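Local coordinates for protein lysine/ornithine decarboxylase (Vibrio vulnificus, PDB 2PLJ) that catalyses the pyridoxal phosphate-dependent decarboxylation of lysine and ornithine, the latter giving putrescine, and has the beta/alpha-barrel fold of its decarboxylase family, at residues C62-I65 against R66-Y69; K132-A135 against D136-A140; N152-E155 against L156-K160; V264-I267 against D268-C271. One frame throughout, in Å; residues are numbered along the deposited sequence.

Contact 1: residues C62-I65 against R66-Y69; sequences CDVI and RQQY
Arg66 folds its long side chain back over the first turn of helix 62-75, where it meets Cys62 and Asp63. Its CB lies 3.7 Å from Asp63 O, and CG comes equally near Cys62 O, the carbonyl that accepts the backbone N-H of Arg66 itself. The aliphatic chain then bends at CG-CD (chi3 -74°), which lays the guanidinium across the start of the helix. Cys62 O sits under the centre of one face of this group, 3.6 Å from its plane. At the tip, NH2 donates to Asp63 OD1 over 2.6 Å in a salt bridge that runs within the guanidinium plane. The oxygen is met on its anti side, 32° out of the carboxylate plane. The two flat groups are turned 65° from each other. A water joins the same pair at the edge, accepting from Arg66 NE and donating to Asp63 OD1. NH2 also reaches Asn408 O and NH1 reaches Glu409 O, tying the helix to the chain after strand 403-407. Farther round, Val64 CG1 runs alongside Gln68 CG at 4.1 Å. The geometry is that of an i to i+3 salt bridge on a regular alpha-helical turn, here where strand 57-61 passes directly into the helix.

Contact 2: residues K132-A135 against D136-A140; sequences KRDA and DIRDA
Arg133 and Asp136 are joined by a salt bridge in which two guanidinium nitrogens grip the carboxylate side-on. NE donates to Asp136 OD2 at 3.0 Å, nearly straight and close to the guanidinium plane, while NH2 donates to OD1, which uses its syn lone pair. The two planes are inclined by 51°, so the grip is twisted rather than flat. The bend of Arg133 at CG-CD (chi3 -69°) turns its NE edge to the carboxylate.

Hydrogen bonds to the backbone reinforce the pair. Arg133 N reaches Asp136 OD2 at 2.8 Å, from the same face of the carboxylate plane as NE, giving this oxygen two donors from one residue. Arg133, at the N-cap position, in turn offers its carbonyl O to Ile137 N at 3.3 Å and, weakly, to Asp136 N. Two further helical bonds, Arg138 N to Asp134 O and Asp139 N to Ala135 O, carry the helix onward. Among the side chains, Asp134 OD1 is hydrogen-bonded to Tyr162 OH.

Lys132 adds carbon contacts: its CB meets Asp136 CB at 4.0 Å and Ile137 CG1 at 4.1 Å, the side chains of Lys132 and Ile137 crossing at about a right angle.

Lys132, just before helix 134-143, and Ala140 on it pack on strands 125-127 and 147-150. The far end of Lys132 reaches helix 153-157, while Arg133 packs on Met307 of the second subunit.

Contact 3: residues N152-E155 against L156-K160; sequences NLNE and LEKFK
Lys158 NZ is held by several acceptors: it donates to Glu155 OE1 at 2.8 Å in a salt bridge, and also to Lys132 O and to Met307 O of the second subunit, whose Asn376 donates to Asn154 OD1. The ammonium meets OE1 from above the carboxylate plane, 38° out of it. Beyond CG the lysine is fully extended, whereas Glu155 bends at CB-CG (chi2 74°), and the two side chains meet at a slant. Glu155 OE2 forms a further salt bridge with Lys132, leaving the carboxylate between two lysines, which would probably favour its charged form. Lys158 also passes at a slant across Asn154, its CE 3.8 Å from Asn154 OD1. A water donates to both Asn154 O and Glu157 OE1, each at 2.7 Å. On the apolar side, Leu153 and Leu156 point the same way and touch through their CD2 atoms, against helix 191-203. Asn152 OD1 accepts Glu155 N at 2.9 Å, with the donor above the carbonyl plane, and Asn152 O receives Leu156 N. The Asn152 bonds make an asparagine N-cap on a short helix, and residues Glu157 to Lys160 form a type I turn, within the beta-alpha-beta unit of strands 147-150 and 167-171.

Contact 4: residues V264-I267 against D268-C271; sequences VMPI and DQFC
The N-terminal turn of helix 267-278, one of the helices around the beta/alpha barrel, begins at Pro266 and is lined by Met265, Gln269 and Phe270. Met265 makes an oblique Met-aromatic contact, its SD 5.5 Å from the centroid of the Phe270 ring and 67° off the ring normal. The sulfur comes nearer to the backbone, 3.7 Å from Phe270 CA, while Met265 CB approaches the ring edge at CD1. The extended Gln269 chain crosses the Pro266 ring at a slant, with OE1 3.7 Å from Pro266 CD and NE2 3.8 Å from Pro266 CG. On another side of the turn Ile267 places CG1 anti to its backbone N (chi1 -165°), bringing CD1 to 3.8 Å from Cys271 SG and 4.3 Å from Phe270 CB. Two backbone bonds close the turn: Phe270 N to Pro266 O, 2.9 Å and nearly straight, and Cys271 N to Ile267 O. Ile267 and Cys271 both touch Ala75 of helix 62-75, and Phe270 packs on Pro257. A proline at the N-cap, followed by an i to i+4 hydrogen bond from its carbonyl, thus marks a loop-to-helix junction whose apolar side lies on helix 62-75.

All four contacts are partly buried helix starts, but they fall into two regions. Contacts 2 and 3 touch each other and both lie at the subunit interface; Lys132 CE and Ile137 CD1 pack on the ring of Phe159 between them, beside a Glu155 carboxylate held between Lys132 and Lys158. Contacts 1 and 4, about 17 Å apart between centres, do not touch and meet no other chain, though the helix of contact 1 runs on to the contact 4 region. Contact 1 lies nearest the chain's centre, about 14 Å away, and contact 3 farthest, about 27 Å. Contacts 1 and 2 each contain an arginine-aspartate salt bridge of their own, three residues apart, whereas the side chains of contact 4 meet mainly through carbon and sulfur.

Contact 1: residues C62-I65 against R66-Y69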
ATOM      1  N   CYS A  62      -3.520   7.315 -23.868  1.00 12.15           N
ATOM      2  CA  CYS A  62      -2.284   6.935 -24.597  1.00 13.17           C
ATOM      3  C   CYS A  62      -1.653   8.069 -25.418  1.00 12.87           C
ATOM      4  O   CYS A  62      -0.472   8.022 -25.732  1.00 13.59           O
ATOM      5  CB  CYS A  62      -2.530   5.731 -25.505  1.00 13.29           C
ATOM      6  SG  CYS A  62      -2.939   4.273 -24.493  1.00 16.17           S
ATOM      7  N   ASP A  63      -2.452   9.063 -25.791  1.00 13.19           N
ATOM      8  CA  ASP A  63      -1.905  10.239 -26.504  1.00 13.55           C
ATOM      9  C   ASP A  63      -0.889  10.945 -25.609  1.00 12.87           C
ATOM     10  O   ASP A  63       0.146  11.457 -26.074  1.00 13.56           O
ATOM     11  CB  ASP A  63      -3.039  11.210 -26.865  1.00 12.79           C
ATOM     12  CG  ASP A  63      -3.886  10.726 -28.028  1.00 16.08           C
ATOM     13  OD1 ASP A  63      -3.385   9.972 -28.908  1.00 16.50           O
ATOM     14  OD2 ASP A  63      -5.054  11.165 -28.087  1.00 18.69           O
ATOM     15  N   VAL A  64      -1.168  10.972 -24.312  1.00 12.37           N
ATOM     16  CA  VAL A  64      -0.283  11.681 -23.372  1.00 12.61           C
ATOM     17  C   VAL A  64       0.991  10.856 -23.149  1.00 12.22           C
ATOM     18  O   VAL A  64       2.078  11.405 -23.082  1.00 12.18           O
ATOM     19  CB  VAL A  64      -1.007  12.024 -22.042  1.00 12.70           C
ATOM     20  CG1 VAL A  64      -0.019  12.643 -21.027  1.00 13.61           C
ATOM     21  CG2 VAL A  64      -2.168  13.010 -22.309  1.00 13.08           C
ATOM     22  N   ILE A  65       0.846   9.528 -23.099  1.00 12.08           N
ATOM     23  CA  ILE A  65       2.024   8.626 -23.068  1.00 11.61           C
ATOM     24  C   ILE A  65       2.965   8.984 -24.254  1.00 11.37           C
ATOM     25  O   ILE A  65       4.172   9.208 -24.068  1.00 12.09           O
ATOM     26  CB  ILE A  65       1.591   7.122 -23.145  1.00 11.28           C
ATOM     27  CG1 ILE A  65       0.766   6.698 -21.884  1.00 12.16           C
ATOM     28  CG2 ILE A  65       2.845   6.217 -23.350  1.00 12.22           C
ATOM     29  CD1 ILE A  65       1.505   6.855 -20.521  1.00 13.46           C
ATOM     30  N   ARG A  66       2.405   9.032 -25.447  1.00 11.37           N
ATOM     31  CA  ARG A  66       3.213   9.392 -26.631  1.00 12.31           C
ATOM     32  C   ARG A  66       3.784  10.821 -26.536  1.00 12.43           C
ATOM     33  O   ARG A  66       4.966  11.032 -26.842  1.00 12.51           O
ATOM     34  CB  ARG A  66       2.395   9.199 -27.898  1.00 12.75           C
ATOM     35  CG  ARG A  66       2.157   7.736 -28.251  1.00 11.54           C
ATOM     36  CD  ARG A  66       1.424   7.636 -29.599  1.00 12.83           C
ATOM     37  NE  ARG A  66       0.018   8.016 -29.447  1.00 12.48           N
ATOM     38  CZ  ARG A  66      -0.966   7.152 -29.229  1.00 14.45           C
ATOM     39  NH1 ARG A  66      -0.717   5.833 -29.164  1.00 13.63           N
ATOM     40  NH2 ARG A  66      -2.201   7.612 -29.109  1.00 12.76           N
ATOM     41  N   GLN A  67       2.950  11.787 -26.164  1.00 12.64           N
ATOM     42  CA  GLN A  67       3.421  13.179 -25.996  1.00 12.97           C
ATOM     43  C   GLN A  67       4.629  13.283 -25.075  1.00 12.63           C
ATOM     44  O   GLN A  67       5.616  13.993 -25.374  1.00 12.03           O
ATOM     45  CB  GLN A  67       2.301  14.029 -25.406  1.00 13.46           C
ATOM     46  CG  GLN A  67       1.255  14.397 -26.441  1.00 19.09           C
ATOM     47  CD  GLN A  67      -0.022  14.913 -25.802  1.00 23.86           C
ATOM     48  OE1 GLN A  67       0.012  15.551 -24.731  1.00 26.89           O
ATOM     49  NE2 GLN A  67      -1.157  14.648 -26.456  1.00 26.84           N
ATOM     50  N   GLN A  68       4.518  12.630 -23.919  1.00 12.39           N
ATOM     51  CA  GLN A  68       5.588  12.678 -22.926  1.00 12.50           C
ATOM     52  C   GLN A  68       6.877  12.021 -23.462  1.00 12.74           C
ATOM     53  O   GLN A  68       7.968  12.603 -23.362  1.00 12.73           O
ATOM     54  CB  GLN A  68       5.119  12.058 -21.600  1.00 12.18           C
ATOM     55  CG  GLN A  68       4.036  12.831 -20.907  1.00 12.42           C
ATOM     56  CD  GLN A  68       4.472  14.258 -20.605  1.00 16.06           C
ATOM     57  OE1 GLN A  68       4.030  15.211 -21.272  1.00 16.08           O
ATOM     58  NE2 GLN A  68       5.357  14.416 -19.640  1.00 15.20           N
ATOM     59  N   TYR A  69       6.736  10.836 -24.056  1.00 12.39           N
ATOM     60  CA  TYR A  69       7.899  10.155 -24.652  1.00 12.43           C
ATOM     61  C   TYR A  69       8.575  11.061 -25.691  1.00 13.43           C
ATOM     62  O   TYR A  69       9.798  11.253 -25.674  1.00 12.93           O
ATOM     63  CB  TYR A  69       7.485   8.846 -25.314  1.00 13.36           C
ATOM     64  CG  TYR A  69       8.653   8.131 -25.951  1.00 12.89           C
ATOM     65  CD1 TYR A  69       9.499   7.332 -25.186  1.00 14.54           C
ATOM     66  CD2 TYR A  69       8.893   8.234 -27.326  1.00 15.48           C
ATOM     67  CE1 TYR A  69      10.608   6.685 -25.777  1.00 16.44           C
ATOM     68  CE2 TYR A  69       9.998   7.575 -27.920  1.00 16.34           C
ATOM     69  CZ  TYR A  69      10.829   6.805 -27.135  1.00 15.18           C
ATOM     70  OH  TYR A  69      11.913   6.159 -27.721  1.00 14.62           O
TER
HETATM   71  O   HOH W   1      -0.691  10.719 -29.992  1.00 27.54           O

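Contact 2: residues K132-A135 against D136-A140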
ATOM      1  N   LYS A 132      19.698  -9.334  -6.669  1.00 14.22           N
ATOM      2  CA  LYS A 132      18.894 -10.334  -7.341  1.00 14.63           C
ATOM      3  C   LYS A 132      19.161 -11.717  -6.786  1.00 14.27           C
ATOM      4  O   LYS A 132      20.313 -12.084  -6.490  1.00 14.82           O
ATOM      5  CB  LYS A 132      19.193 -10.337  -8.846  1.00 13.68           C
ATOM      6  CG  LYS A 132      18.857  -9.022  -9.596  1.00 13.34           C
ATOM      7  CD  LYS A 132      19.527  -8.920 -10.990  1.00 14.42           C
ATOM      8  CE  LYS A 132      21.063  -8.729 -10.869  1.00 14.28           C
ATOM      9  NZ  LYS A 132      21.461  -7.630  -9.907  1.00 13.27           N
ATOM     10  N   ARG A 133      18.098 -12.509  -6.673  1.00 13.92           N
ATOM     11  CA  ARG A 133      18.274 -13.924  -6.375  1.00 14.64           C
ATOM     12  C   ARG A 133      18.708 -14.630  -7.663  1.00 14.42           C
ATOM     13  O   ARG A 133      18.432 -14.134  -8.766  1.00 13.82           O
ATOM     14  CB  ARG A 133      16.965 -14.522  -5.874  1.00 14.35           C
ATOM     15  CG  ARG A 133      16.497 -13.840  -4.597  1.00 15.24           C
ATOM     16  CD  ARG A 133      15.035 -14.118  -4.358  1.00 16.27           C
ATOM     17  NE  ARG A 133      14.243 -13.429  -5.367  1.00 16.67           N
ATOM     18  CZ  ARG A 133      12.935 -13.200  -5.271  1.00 16.88           C
ATOM     19  NH1 ARG A 133      12.253 -13.636  -4.214  1.00 16.31           N
ATOM     20  NH2 ARG A 133      12.298 -12.553  -6.255  1.00 17.61           N
ATOM     21  N   ASP A 134      19.342 -15.791  -7.523  1.00 15.06           N
ATOM     22  CA  ASP A 134      19.752 -16.551  -8.704  1.00 16.65           C
ATOM     23  C   ASP A 134      18.568 -16.694  -9.678  1.00 16.42           C
ATOM     24  O   ASP A 134      18.732 -16.439 -10.890  1.00 20.06           O
ATOM     25  CB  ASP A 134      20.358 -17.907  -8.332  1.00 16.32           C
ATOM     26  CG  ASP A 134      20.875 -18.653  -9.542  1.00 17.96           C
ATOM     27  OD1 ASP A 134      21.804 -18.125 -10.212  1.00 17.76           O
ATOM     28  OD2 ASP A 134      20.343 -19.745  -9.830  1.00 17.66           O
ATOM     29  N   ALA A 135      17.392 -17.080  -9.173  1.00 15.44           N
ATOM     30  CA  ALA A 135      16.190 -17.235 -10.019  1.00 14.71           C
ATOM     31  C   ALA A 135      15.831 -15.975 -10.827  1.00 14.13           C
ATOM     32  O   ALA A 135      15.419 -16.071 -11.978  1.00 14.33           O
ATOM     33  CB  ALA A 135      14.985 -17.716  -9.203  1.00 14.90           C
ATOM     34  N   ASP A 136      16.032 -14.805 -10.233  1.00 13.59           N
ATOM     35  CA  ASP A 136      15.705 -13.527 -10.888  1.00 13.97           C
ATOM     36  C   ASP A 136      16.601 -13.384 -12.113  1.00 14.33           C
ATOM     37  O   ASP A 136      16.162 -12.968 -13.170  1.00 15.17           O
ATOM     38  CB  ASP A 136      15.921 -12.356  -9.944  1.00 13.66           C
ATOM     39  CG  ASP A 136      15.004 -12.400  -8.709  1.00 15.95           C
ATOM     40  OD1 ASP A 136      13.840 -12.877  -8.818  1.00 16.24           O
ATOM     41  OD2 ASP A 136      15.472 -11.957  -7.614  1.00 16.73           O
ATOM     42  N   ILE A 137      17.861 -13.771 -11.965  1.00 12.94           N
ATOM     43  CA  ILE A 137      18.779 -13.668 -13.099  1.00 13.86           C
ATOM     44  C   ILE A 137      18.364 -14.671 -14.184  1.00 13.91           C
ATOM     45  O   ILE A 137      18.313 -14.331 -15.380  1.00 14.22           O
ATOM     46  CB  ILE A 137      20.234 -13.948 -12.648  1.00 12.71           C
ATOM     47  CG1 ILE A 137      20.720 -12.825 -11.711  1.00 15.07           C
ATOM     48  CG2 ILE A 137      21.168 -14.114 -13.906  1.00 12.38           C
ATOM     49  CD1 ILE A 137      21.978 -13.224 -10.861  1.00 15.31           C
ATOM     50  N   ARG A 138      18.074 -15.909 -13.767  1.00 14.49           N
ATOM     51  CA  ARG A 138      17.719 -16.981 -14.703  1.00 15.25           C
ATOM     52  C   ARG A 138      16.440 -16.676 -15.489  1.00 15.23           C
ATOM     53  O   ARG A 138      16.403 -16.898 -16.696  1.00 15.10           O
ATOM     54  CB  ARG A 138      17.591 -18.331 -13.976  1.00 15.54           C
ATOM     55  CG  ARG A 138      18.890 -18.893 -13.405  1.00 15.26           C
ATOM     56  CD  ARG A 138      18.692 -20.360 -12.864  1.00 15.37           C
ATOM     57  NE  ARG A 138      18.623 -21.393 -13.886  0.50 10.46           N
ATOM     58  CZ  ARG A 138      19.679 -22.028 -14.412  0.50  9.66           C
ATOM     59  NH1 ARG A 138      20.922 -21.723 -14.045  0.50  8.05           N
ATOM     60  NH2 ARG A 138      19.487 -22.966 -15.323  0.50 10.99           N
ATOM     61  N   ASP A 139      15.414 -16.170 -14.797  1.00 14.94           N
ATOM     62  CA  ASP A 139      14.143 -15.779 -15.419  1.00 15.82           C
ATOM     63  C   ASP A 139      14.348 -14.718 -16.514  1.00 15.49           C
ATOM     64  O   ASP A 139      13.775 -14.821 -17.602  1.00 16.55           O
ATOM     65  CB  ASP A 139      13.182 -15.201 -14.384  1.00 16.62           C
ATOM     66  CG  ASP A 139      12.769 -16.208 -13.306  1.00 19.06           C
ATOM     67  OD1 ASP A 139      12.926 -17.443 -13.495  1.00 20.36           O
ATOM     68  OD2 ASP A 139      12.274 -15.705 -12.271  1.00 21.99           O
ATOM     69  N   ALA A 140      15.179 -13.716 -16.226  1.00 14.83           N
ATOM     70  CA  ALA A 140      15.431 -12.650 -17.182  1.00 14.37           C
ATOM     71  C   ALA A 140      16.212 -13.207 -18.371  1.00 14.66           C
ATOM     72  O   ALA A 140      15.846 -12.941 -19.524  1.00 14.12           O
ATOM     73  CB  ALA A 140      16.178 -11.485 -16.525  1.00 13.37           C
TER

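Contact 3: residues N152-E155 against L156-K160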
ATOM      1  N   ASN A 152      28.011  -4.130  -6.051  1.00 13.69           N
ATOM      2  CA  ASN A 152      28.876  -4.694  -5.039  1.00 14.44           C
ATOM      3  C   ASN A 152      29.448  -6.054  -5.466  1.00 14.36           C
ATOM      4  O   ASN A 152      28.949  -6.685  -6.415  1.00 14.62           O
ATOM      5  CB  ASN A 152      28.160  -4.726  -3.667  1.00 13.90           C
ATOM      6  CG  ASN A 152      27.122  -5.830  -3.574  1.00 16.16           C
ATOM      7  OD1 ASN A 152      27.482  -7.005  -3.500  1.00 15.42           O
ATOM      8  ND2 ASN A 152      25.836  -5.460  -3.540  1.00 14.34           N
ATOM      9  N   LEU A 153      30.500  -6.480  -4.771  1.00 14.37           N
ATOM     10  CA  LEU A 153      31.217  -7.692  -5.133  1.00 15.01           C
ATOM     11  C   LEU A 153      30.412  -8.969  -4.882  1.00 15.14           C
ATOM     12  O   LEU A 153      30.586  -9.964  -5.607  1.00 16.13           O
ATOM     13  CB  LEU A 153      32.581  -7.739  -4.430  1.00 14.76           C
ATOM     14  CG  LEU A 153      33.618  -6.749  -4.998  1.00 14.36           C
ATOM     15  CD1 LEU A 153      34.901  -6.688  -4.125  1.00 16.18           C
ATOM     16  CD2 LEU A 153      33.997  -7.075  -6.457  1.00 15.77           C
ATOM     17  N   ASN A 154      29.549  -8.939  -3.868  1.00 14.33           N
ATOM     18  CA  ASN A 154      28.670 -10.067  -3.538  1.00 14.47           C
ATOM     19  C   ASN A 154      27.732 -10.327  -4.726  1.00 14.38           C
ATOM     20  O   ASN A 154      27.544 -11.458  -5.156  1.00 14.69           O
ATOM     21  CB  ASN A 154      27.900  -9.738  -2.257  1.00 14.29           C
ATOM     22  CG  ASN A 154      26.882 -10.807  -1.863  1.00 15.41           C
ATOM     23  OD1 ASN A 154      25.775 -10.882  -2.420  1.00 16.55           O
ATOM     24  ND2 ASN A 154      27.217 -11.582  -0.826  1.00 17.25           N
ATOM     25  N   GLU A 155      27.164  -9.257  -5.259  1.00 13.84           N
ATOM     26  CA  GLU A 155      26.327  -9.347  -6.451  1.00 13.08           C
ATOM     27  C   GLU A 155      27.133  -9.813  -7.680  1.00 13.79           C
ATOM     28  O   GLU A 155      26.682 -10.677  -8.442  1.00 13.96           O
ATOM     29  CB  GLU A 155      25.644  -8.015  -6.729  1.00 13.58           C
ATOM     30  CG  GLU A 155      24.445  -8.141  -7.677  1.00 12.26           C
ATOM     31  CD  GLU A 155      23.216  -8.775  -6.982  1.00 14.22           C
ATOM     32  OE1 GLU A 155      23.244  -8.956  -5.724  1.00 13.98           O
ATOM     33  OE2 GLU A 155      22.242  -9.088  -7.708  1.00 15.60           O
ATOM     34  N   LEU A 156      28.310  -9.227  -7.875  1.00 14.03           N
ATOM     35  CA  LEU A 156      29.152  -9.611  -9.016  1.00 14.17           C
ATOM     36  C   LEU A 156      29.380 -11.133  -9.044  1.00 14.41           C
ATOM     37  O   LEU A 156      29.318 -11.761 -10.114  1.00 15.15           O
ATOM     38  CB  LEU A 156      30.499  -8.858  -8.970  1.00 13.46           C
ATOM     39  CG  LEU A 156      31.412  -9.159 -10.169  1.00 15.16           C
ATOM     40  CD1 LEU A 156      30.794  -8.629 -11.472  1.00 14.05           C
ATOM     41  CD2 LEU A 156      32.835  -8.629  -9.910  1.00 14.39           C
ATOM     42  N   GLU A 157      29.644 -11.719  -7.870  1.00 14.91           N
ATOM     43  CA  GLU A 157      29.916 -13.160  -7.748  1.00 15.24           C
ATOM     44  C   GLU A 157      28.775 -13.997  -8.337  1.00 14.87           C
ATOM     45  O   GLU A 157      29.018 -15.083  -8.896  1.00 14.64           O
ATOM     46  CB  GLU A 157      30.182 -13.541  -6.272  1.00 16.35           C
ATOM     47  CG  GLU A 157      30.643 -14.993  -6.027  1.00 19.82           C
ATOM     48  CD  GLU A 157      29.479 -16.015  -5.996  1.00 26.31           C
ATOM     49  OE1 GLU A 157      28.279 -15.628  -5.968  1.00 26.64           O
ATOM     50  OE2 GLU A 157      29.768 -17.232  -5.999  1.00 27.94           O
ATOM     51  N   LYS A 158      27.540 -13.488  -8.216  1.00 13.83           N
ATOM     52  CA  LYS A 158      26.346 -14.170  -8.718  1.00 13.46           C
ATOM     53  C   LYS A 158      26.395 -14.406 -10.229  1.00 14.08           C
ATOM     54  O   LYS A 158      25.626 -15.226 -10.750  1.00 14.46           O
ATOM     55  CB  LYS A 158      25.076 -13.374  -8.368  1.00 12.67           C
ATOM     56  CG  LYS A 158      24.938 -13.160  -6.884  1.00 12.16           C
ATOM     57  CD  LYS A 158      23.567 -12.560  -6.563  1.00 12.56           C
ATOM     58  CE  LYS A 158      23.468 -12.279  -5.060  1.00 15.95           C
ATOM     59  NZ  LYS A 158      22.297 -11.380  -4.785  1.00 13.70           N
ATOM     60  N   PHE A 159      27.251 -13.650 -10.921  1.00 13.62           N
ATOM     61  CA  PHE A 159      27.341 -13.712 -12.390  1.00 14.16           C
ATOM     62  C   PHE A 159      28.447 -14.614 -12.941  1.00 14.13           C
ATOM     63  O   PHE A 159      28.578 -14.782 -14.169  1.00 14.05           O
ATOM     64  CB  PHE A 159      27.424 -12.300 -12.999  1.00 13.61           C
ATOM     65  CG  PHE A 159      26.104 -11.588 -12.941  1.00 15.04           C
ATOM     66  CD1 PHE A 159      25.116 -11.900 -13.867  1.00 13.02           C
ATOM     67  CD2 PHE A 159      25.823 -10.704 -11.884  1.00 14.82           C
ATOM     68  CE1 PHE A 159      23.847 -11.285 -13.789  1.00 16.39           C
ATOM     69  CE2 PHE A 159      24.582 -10.087 -11.781  1.00 16.30           C
ATOM     70  CZ  PHE A 159      23.585 -10.369 -12.737  1.00 15.76           C
ATOM     71  N   LYS A 160      29.238 -15.195 -12.047  1.00 15.10           N
ATOM     72  CA  LYS A 160      30.275 -16.141 -12.502  1.00 14.97           C
ATOM     73  C   LYS A 160      29.653 -17.264 -13.335  1.00 15.69           C
ATOM     74  O   LYS A 160      30.168 -17.645 -14.407  1.00 15.36           O
ATOM     75  CB  LYS A 160      31.024 -16.718 -11.302  1.00 15.46           C
ATOM     76  CG  LYS A 160      31.976 -15.730 -10.639  1.00 16.62           C
ATOM     77  CD  LYS A 160      32.659 -16.426  -9.471  1.00 20.28           C
ATOM     78  CE  LYS A 160      33.820 -15.638  -8.927  1.00 22.19           C
ATOM     79  NZ  LYS A 160      34.662 -16.494  -8.010  1.00 24.92           N
TER
HETATM   80  O   HOH W   2      27.475 -13.942  -4.054  1.00 28.16           O

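Contact 4: residues V264-I267 against D268-C271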
ATOM      1  N   VAL A 264       7.502  22.805 -12.231  1.00 22.35           N
ATOM      2  CA  VAL A 264       8.877  22.310 -12.333  1.00 21.92           C
ATOM      3  C   VAL A 264       9.496  22.823 -13.631  1.00 21.58           C
ATOM      4  O   VAL A 264       8.785  23.295 -14.518  1.00 20.54           O
ATOM      5  CB  VAL A 264       8.987  20.754 -12.256  1.00 21.47           C
ATOM      6  CG1 VAL A 264       8.305  20.222 -10.975  1.00 22.05           C
ATOM      7  CG2 VAL A 264       8.417  20.085 -13.526  1.00 20.69           C
ATOM      8  N   MET A 265      10.821  22.736 -13.738  1.00 22.16           N
ATOM      9  CA  MET A 265      11.512  23.202 -14.927  1.00 23.09           C
ATOM     10  C   MET A 265      11.022  22.437 -16.156  1.00 21.83           C
ATOM     11  O   MET A 265      10.954  21.199 -16.122  1.00 22.23           O
ATOM     12  CB  MET A 265      13.011  22.983 -14.759  1.00 22.75           C
ATOM     13  CG  MET A 265      13.878  24.014 -15.402  1.00 25.54           C
ATOM     14  SD  MET A 265      15.593  23.531 -15.135  1.00 27.40           S
ATOM     15  CE  MET A 265      15.681  23.552 -13.350  1.00 27.61           C
ATOM     16  N   PRO A 266      10.663  23.158 -17.237  1.00 21.13           N
ATOM     17  CA  PRO A 266      10.320  22.528 -18.520  1.00 20.22           C
ATOM     18  C   PRO A 266      11.404  21.540 -18.972  1.00 19.38           C
ATOM     19  O   PRO A 266      12.605  21.791 -18.749  1.00 18.53           O
ATOM     20  CB  PRO A 266      10.258  23.712 -19.475  1.00 20.97           C
ATOM     21  CG  PRO A 266       9.830  24.867 -18.597  1.00 21.90           C
ATOM     22  CD  PRO A 266      10.547  24.634 -17.298  1.00 21.09           C
ATOM     23  N   ILE A 267      10.993  20.448 -19.611  1.00 18.11           N
ATOM     24  CA  ILE A 267      11.920  19.328 -19.847  1.00 17.84           C
ATOM     25  C   ILE A 267      13.147  19.727 -20.715  1.00 17.88           C
ATOM     26  O   ILE A 267      14.255  19.252 -20.445  1.00 16.83           O
ATOM     27  CB  ILE A 267      11.202  18.042 -20.346  1.00 17.82           C
ATOM     28  CG1 ILE A 267      12.123  16.823 -20.218  1.00 18.43           C
ATOM     29  CG2 ILE A 267      10.636  18.222 -21.789  1.00 18.19           C
ATOM     30  CD1 ILE A 267      12.596  16.538 -18.786  1.00 20.04           C
ATOM     31  N   ASP A 268      12.945  20.567 -21.740  1.00 17.61           N
ATOM     32  CA  ASP A 268      14.096  21.033 -22.579  1.00 18.64           C
ATOM     33  C   ASP A 268      15.142  21.757 -21.758  1.00 18.42           C
ATOM     34  O   ASP A 268      16.348  21.485 -21.887  1.00 19.05           O
ATOM     35  CB  ASP A 268      13.699  21.945 -23.741  1.00 19.48           C
ATOM     36  CG  ASP A 268      12.765  21.291 -24.706  0.50 20.29           C
ATOM     37  OD1 ASP A 268      12.790  20.050 -24.797  0.50 20.99           O
ATOM     38  OD2 ASP A 268      12.025  22.035 -25.388  0.50 22.29           O
ATOM     39  N   GLN A 269      14.675  22.684 -20.924  1.00 18.57           N
ATOM     40  CA  GLN A 269      15.557  23.490 -20.076  1.00 19.09           C
ATOM     41  C   GLN A 269      16.244  22.616 -19.031  1.00 18.57           C
ATOM     42  O   GLN A 269      17.456  22.781 -18.776  1.00 17.53           O
ATOM     43  CB  GLN A 269      14.779  24.606 -19.396  1.00 19.79           C
ATOM     44  CG  GLN A 269      14.330  25.690 -20.343  1.00 23.11           C
ATOM     45  CD  GLN A 269      13.286  26.575 -19.704  1.00 28.60           C
ATOM     46  OE1 GLN A 269      13.313  26.822 -18.487  1.00 30.29           O
ATOM     47  NE2 GLN A 269      12.342  27.046 -20.516  1.00 28.99           N
ATOM     48  N   PHE A 270      15.468  21.684 -18.465  1.00 17.60           N
ATOM     49  CA  PHE A 270      15.990  20.702 -17.518  1.00 16.48           C
ATOM     50  C   PHE A 270      17.131  19.914 -18.109  1.00 16.58           C
ATOM     51  O   PHE A 270      18.171  19.776 -17.462  1.00 17.04           O
ATOM     52  CB  PHE A 270      14.883  19.748 -17.062  1.00 17.39           C
ATOM     53  CG  PHE A 270      15.273  18.890 -15.908  1.00 16.33           C
ATOM     54  CD1 PHE A 270      15.043  19.328 -14.593  1.00 18.51           C
ATOM     55  CD2 PHE A 270      15.829  17.621 -16.124  1.00 17.36           C
ATOM     56  CE1 PHE A 270      15.364  18.526 -13.502  1.00 19.07           C
ATOM     57  CE2 PHE A 270      16.149  16.794 -15.055  1.00 17.51           C
ATOM     58  CZ  PHE A 270      15.909  17.226 -13.733  1.00 17.96           C
ATOM     59  N   CYS A 271      16.967  19.448 -19.349  1.00 15.86           N
ATOM     60  CA  CYS A 271      17.958  18.547 -19.962  1.00 16.08           C
ATOM     61  C   CYS A 271      19.157  19.250 -20.607  1.00 15.12           C
ATOM     62  O   CYS A 271      20.142  18.592 -20.921  1.00 14.60           O
ATOM     63  CB  CYS A 271      17.289  17.602 -20.955  1.00 16.98           C
ATOM     64  SG  CYS A 271      16.148  16.450 -20.112  1.00 18.73           S
TER